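Local atomic coordinates of kallikrein-10 (Homo sapiens, PDB entry 5LPE), a protein that belongs to the kallikrein subfamily of secreted serine proteases, is inhibited by zinc, and has a tumour-suppressor role in breast and prostate cancer. Residues Q66-R72 against K100-V106; D177-C183 against P207-H213. One frame throughout, in Å; residues are numbered along the deposited sequence.

Interaction 1: residues Q66-R72 against K100-V106; sequences QLRRTTR and KLARPVV
R68 turns its guanidinium side-on to the loop beyond L101 and grips the carbonyl of P104 with two nitrogens. R68 NH2 lies 2.8 Å from P104 O and R68 NE 3.3 Å from the same oxygen; both come from one face of the carbonyl, the oxygen close to the guanidinium plane. NE also makes a weak bond to R103 O. The chain of R68 bends at chi2 (-68°), which folds the head along the neighbouring segment, and R68 NH1 turns back to L67 O in a straight 3.0 Å bond. The bonds from NE, NH1 and NH2 fix the rotation of the group and leave one face turned to R103. R103 NH1 sits over the centre of that face, the two side chains crossing at about a right angle with guanidinium planes at 20° and centres 4.5 Å apart, a stack of like charges in which the carbonyls of L67, R103 and P104 probably temper the repulsion. An alanine at R68 would lack this head and is likely to leave P104 O without its two donors and the R103 guanidinium without its stacking partner.

Next to this, the segments pair as antiparallel strands. K100 N reaches R72 O at 2.7 Å and T71 N reaches K100 O at 2.9 Å, with A102 N donating to R69 O farther on. The long aliphatic part of K100 suits its place, CB lying 3.6 Å from R72 CB and CD near T71 OG1. T70 and L101 form the non-hydrogen-bonded pair between. Strand 51-54 flanks 66-72 on its other edge. At the far end, V106 N makes a weak bond to Q66 OE1. The N-H-rich head of R68 thus takes over where the strand ladder stops, catching the carbonyls of P104 and, only weakly, R103.

Interaction 2: residues D177-C183 against P207-H213; sequences DRGQDPC and PCGSAQH. With SO4 (sulfate ion), chain D.
Two surface loops of the chymotrypsin-like fold are stapled together here by the C183-C208 disulfide, close to the region that forms the primary specificity pocket in S1 proteases. The SG atoms of C183 and C208 are 2.0 Å apart with a torsion of -82° about the bond. Next to it, D181 holds CG anti to its own nitrogen (chi1 -177°), and G209 N donates a hydrogen bond to D181 OD1 (3.1 Å), arriving nearly along the C-O axis. P182 fits its ring carbons against the S210 carbonyl, and its CG lies 4.0 Å from CE1 of H213, whose NE2 is bonded to V205 O.

Towards the outer end, D177 to Q180 make a type II turn. G179, third in it, has the positive phi that suits glycine, and G209 does likewise in the other loop. The buried methyl of A211 points toward the other loop and packs against the D177 and Q180 carbonyls, where a small side chain fits.

A sulfate, probably from the crystallisation liquor, bridges the loops. G179 N and A211 N both donate to its O3, R178 uses NE (2.6 Å) and NH2 on O4, and S210 OG lies 2.7 Å from O2. OG of S210 also accepts from Q212 N, an ST turn. Q212 NE2 sits over the rim of one face of the R178 guanidinium, the planes tilted by 56°, with no bond between the two donors.

By its position six residues before S187, D181 corresponds to the residue at the base of the pocket in trypsin-like enzymes; a disulfide between the loops lining that pocket is familiar in the S1 family.

The two contacts sit on opposite sides of the chain's centre, about 34 Å apart between centres and about 22 Å between nearest atoms. Along the chain they come in series: interaction 1 closes before interaction 2 opens. Each belongs to a different one of the two six-stranded antiparallel barrels of the S1 fold. Interaction 1 lies away from the annotated sites, whereas in interaction 2 the C183 side chain is about 11 Å from that of the probable catalytic serine, S187. One contact thus joins neighbouring strands 66-75 and 97-101 of the first barrel and the loop that follows, while the other ties loops after strands 171-176 and 196-203 of the second, which form walls of the probable specificity pocket.

Interaction 1: residues Q66-R72 against K100-V106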
# COMPACT_ATOMS: atom_id res chain seq x y z
N GLN A 66 17.84 0.84 -6.12
CA GLN A 66 18.04 2.22 -5.78
C GLN A 66 17.62 2.50 -4.38
O GLN A 66 16.51 2.26 -4.01
CB GLN A 66 17.35 3.13 -6.77
CG GLN A 66 17.84 2.88 -8.17
CD GLN A 66 17.01 3.50 -9.28
OE1 GLN A 66 16.48 4.58 -9.15
NE2 GLN A 66 16.96 2.81 -10.40
N LEU A 67 18.55 3.04 -3.61
CA LEU A 67 18.30 3.35 -2.25
C LEU A 67 18.10 4.81 -2.09
O LEU A 67 18.78 5.60 -2.67
CB LEU A 67 19.49 2.96 -1.39
CG LEU A 67 19.66 1.49 -1.11
CD1 LEU A 67 20.70 1.22 -0.06
CD2 LEU A 67 18.33 0.95 -0.66
N ARG A 68 17.14 5.16 -1.29
CA ARG A 68 16.94 6.57 -1.01
C ARG A 68 16.52 6.70 0.44
O ARG A 68 16.23 5.72 1.11
CB ARG A 68 15.87 7.23 -1.91
CG ARG A 68 16.18 7.24 -3.38
CD ARG A 68 17.35 8.14 -3.72
NE ARG A 68 17.39 8.35 -5.16
CZ ARG A 68 17.96 7.52 -6.02
NH1 ARG A 68 18.55 6.43 -5.59
NH2 ARG A 68 17.94 7.79 -7.32
N ARG A 69 16.51 7.93 0.93
CA ARG A 69 15.97 8.20 2.24
C ARG A 69 14.95 9.29 2.15
O ARG A 69 14.89 10.04 1.18
CB ARG A 69 17.04 8.62 3.21
CG ARG A 69 17.94 7.55 3.39
CD ARG A 69 19.03 8.04 4.15
NE ARG A 69 20.18 8.12 3.30
CZ ARG A 69 21.40 8.02 3.79
NH1 ARG A 69 22.45 8.05 2.98
NH2 ARG A 69 21.51 7.73 5.08
N THR A 70 14.18 9.40 3.21
CA THR A 70 13.08 10.33 3.21
C THR A 70 13.46 11.58 4.00
O THR A 70 14.31 11.54 4.90
CB THR A 70 11.81 9.65 3.76
OG1 THR A 70 12.03 9.22 5.09
CG2 THR A 70 11.51 8.42 2.92
N THR A 71 12.92 12.71 3.57
CA THR A 71 13.03 13.95 4.32
C THR A 71 11.64 14.38 4.77
O THR A 71 11.29 14.23 5.95
CB THR A 71 13.70 15.02 3.48
OG1 THR A 71 13.07 15.06 2.19
CG2 THR A 71 15.17 14.70 3.29
N ARG A 72 10.82 14.89 3.86
CA ARG A 72 9.47 15.30 4.23
C ARG A 72 8.60 14.07 4.42
O ARG A 72 8.64 13.13 3.62
CB ARG A 72 8.88 16.23 3.18
CG ARG A 72 9.63 17.55 3.06
CD ARG A 72 8.88 18.48 2.16
NE ARG A 72 7.58 18.82 2.70
CZ ARG A 72 6.56 19.24 1.96
NH1 ARG A 72 6.71 19.36 0.64
NH2 ARG A 72 5.39 19.53 2.53
N LYS A 100 8.71 11.92 1.26
CA LYS A 100 9.50 12.53 0.20
C LYS A 100 10.90 11.92 0.17
O LYS A 100 11.56 11.83 1.20
CB LYS A 100 9.58 14.04 0.38
CG LYS A 100 10.08 14.73 -0.89
CD LYS A 100 10.94 15.92 -0.56
CE LYS A 100 10.82 16.97 -1.64
NZ LYS A 100 10.92 16.35 -2.97
N LEU A 101 11.34 11.52 -1.01
CA LEU A 101 12.69 10.98 -1.16
C LEU A 101 13.73 12.10 -1.23
O LEU A 101 13.52 13.14 -1.87
CB LEU A 101 12.79 10.09 -2.40
CG LEU A 101 11.83 8.89 -2.49
CD1 LEU A 101 12.22 7.94 -3.62
CD2 LEU A 101 11.76 8.16 -1.16
N ALA A 102 14.85 11.89 -0.54
CA ALA A 102 15.92 12.88 -0.53
C ALA A 102 16.30 13.27 -1.95
O ALA A 102 16.25 14.44 -2.32
CB ALA A 102 17.13 12.33 0.23
N ARG A 103 16.60 12.27 -2.77
CA ARG A 103 16.94 12.45 -4.16
C ARG A 103 15.93 11.72 -5.04
O ARG A 103 15.45 10.64 -4.67
CB ARG A 103 18.36 11.94 -4.46
CG ARG A 103 19.43 12.55 -3.56
CD ARG A 103 20.83 12.03 -3.89
NE ARG A 103 21.15 10.74 -3.28
CZ ARG A 103 21.35 9.61 -3.96
NH1 ARG A 103 21.26 9.60 -5.28
NH2 ARG A 103 21.65 8.49 -3.31
N PRO A 104 15.59 12.28 -6.21
CA PRO A 104 14.60 11.64 -7.08
C PRO A 104 15.06 10.27 -7.57
O PRO A 104 16.25 10.01 -7.76
CB PRO A 104 14.47 12.61 -8.26
CG PRO A 104 15.09 13.88 -7.80
CD PRO A 104 16.12 13.52 -6.79
N VAL A 105 14.08 9.39 -7.77
CA VAL A 105 14.33 8.15 -8.47
C VAL A 105 14.69 8.46 -9.93
O VAL A 105 14.26 9.48 -10.49
CB VAL A 105 13.08 7.26 -8.37
CG1 VAL A 105 12.95 6.35 -9.55
CG2 VAL A 105 13.13 6.46 -7.10
N VAL A 106 15.52 7.62 -10.53
CA VAL A 106 15.74 7.65 -11.97
C VAL A 106 14.74 6.68 -12.58
O VAL A 106 14.87 5.47 -12.40
CB VAL A 106 17.18 7.27 -12.34
CG1 VAL A 106 17.46 7.57 -13.81
CG2 VAL A 106 18.20 7.98 -11.43

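Interaction 2: residues D177-C183 against P207-H213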
# COMPACT_ATOMS: atom_id res chain seq x y z
N ASP A 177 -8.59 -14.75 -1.88
CA ASP A 177 -9.19 -16.03 -2.17
C ASP A 177 -8.77 -17.07 -1.13
O ASP A 177 -7.70 -16.98 -0.52
CB ASP A 177 -8.86 -16.46 -3.59
CG ASP A 177 -9.25 -15.39 -4.62
OD1 ASP A 177 -9.98 -14.43 -4.24
OD2 ASP A 177 -8.81 -15.49 -5.79
N ARG A 178 -9.66 -18.06 -0.91
CA ARG A 178 -9.50 -19.07 0.13
C ARG A 178 -8.18 -19.81 -0.02
O ARG A 178 -7.64 -19.95 -1.12
CB ARG A 178 -10.64 -20.10 0.07
CG ARG A 178 -11.95 -19.64 0.68
CD ARG A 178 -11.82 -19.24 2.15
NE ARG A 178 -11.78 -20.40 3.03
CZ ARG A 178 -12.85 -21.09 3.39
NH1 ARG A 178 -14.05 -20.73 2.94
NH2 ARG A 178 -12.73 -22.14 4.19
N GLY A 179 -7.65 -20.29 1.10
CA GLY A 179 -6.38 -20.97 1.02
C GLY A 179 -5.17 -20.06 0.90
O GLY A 179 -4.05 -20.56 0.96
N GLN A 180 -5.37 -18.75 0.75
CA GLN A 180 -4.26 -17.80 0.67
C GLN A 180 -3.90 -17.26 2.05
O GLN A 180 -4.78 -16.98 2.87
CB GLN A 180 -4.64 -16.65 -0.27
CG GLN A 180 -4.88 -17.10 -1.69
CD GLN A 180 -3.62 -17.60 -2.34
OE1 GLN A 180 -2.52 -17.18 -1.98
NE2 GLN A 180 -3.77 -18.50 -3.30
N ASP A 181 -2.61 -17.13 2.30
CA ASP A 181 -2.23 -16.67 3.63
C ASP A 181 -2.27 -15.15 3.64
O ASP A 181 -1.49 -14.51 2.91
CB ASP A 181 -0.84 -17.19 4.04
CG ASP A 181 -0.45 -16.79 5.47
OD1 ASP A 181 -1.35 -16.54 6.29
OD2 ASP A 181 0.76 -16.71 5.76
N PRO A 182 -3.17 -14.55 4.42
CA PRO A 182 -3.26 -13.07 4.47
C PRO A 182 -1.97 -12.41 4.88
O PRO A 182 -1.71 -11.28 4.48
CB PRO A 182 -4.36 -12.81 5.50
CG PRO A 182 -4.41 -14.06 6.33
CD PRO A 182 -4.08 -15.18 5.40
N CYS A 183 -1.12 -13.11 5.61
CA CYS A 183 0.05 -12.49 6.18
C CYS A 183 1.19 -12.38 5.19
O CYS A 183 2.28 -11.93 5.57
CB CYS A 183 0.48 -13.27 7.43
SG CYS A 183 -0.49 -12.77 8.85
N PRO A 207 -5.85 -12.51 11.97
CA PRO A 207 -4.82 -13.53 12.22
C PRO A 207 -4.28 -14.17 10.94
O PRO A 207 -5.00 -14.26 9.96
CB PRO A 207 -5.58 -14.56 13.05
CG PRO A 207 -6.93 -14.52 12.48
CD PRO A 207 -7.20 -13.06 12.19
N CYS A 208 -3.02 -14.60 10.98
CA CYS A 208 -2.48 -15.38 9.88
C CYS A 208 -3.14 -16.75 9.86
O CYS A 208 -3.68 -17.22 10.86
CB CYS A 208 -0.96 -15.55 10.02
SG CYS A 208 0.02 -14.06 10.34
N GLY A 209 -3.10 -17.39 8.70
CA GLY A 209 -3.56 -18.76 8.57
C GLY A 209 -4.96 -18.94 8.03
O GLY A 209 -5.40 -20.08 7.90
N SER A 210 -5.69 -17.87 7.75
CA SER A 210 -7.02 -18.01 7.18
C SER A 210 -7.26 -16.84 6.24
O SER A 210 -6.99 -15.69 6.61
CB SER A 210 -8.08 -18.06 8.27
OG SER A 210 -9.38 -18.13 7.71
N ALA A 211 -7.78 -17.12 5.05
CA ALA A 211 -8.16 -16.06 4.13
C ALA A 211 -9.57 -15.57 4.38
O ALA A 211 -10.02 -14.68 3.66
CB ALA A 211 -8.05 -16.53 2.68
N GLN A 212 -10.26 -16.12 5.36
CA GLN A 212 -11.68 -15.83 5.51
C GLN A 212 -11.92 -14.36 5.83
O GLN A 212 -12.90 -13.78 5.36
CB GLN A 212 -12.30 -16.77 6.55
CG GLN A 212 -12.28 -18.25 6.09
CD GLN A 212 -13.29 -19.17 6.81
OE1 GLN A 212 -14.20 -18.71 7.49
NE2 GLN A 212 -13.12 -20.48 6.63
N HIS A 213 -11.00 -13.71 6.61
CA HIS A 213 -11.34 -12.31 6.85
C HIS A 213 -10.69 -11.40 5.81
O HIS A 213 -9.54 -11.63 5.41
CB HIS A 213 -10.89 -11.89 8.24
CG HIS A 213 -9.41 -11.97 8.43
ND1 HIS A 213 -8.73 -13.16 8.46
CD2 HIS A 213 -8.48 -10.99 8.57
CE1 HIS A 213 -7.44 -12.92 8.62
NE2 HIS A 213 -7.26 -11.61 8.69
S SO4 D . -8.89 -20.78 4.78
O1 SO4 D . -7.66 -21.53 5.13
O2 SO4 D . -9.49 -20.22 6.01
O3 SO4 D . -8.56 -19.68 3.85
O4 SO4 D . -9.86 -21.70 4.14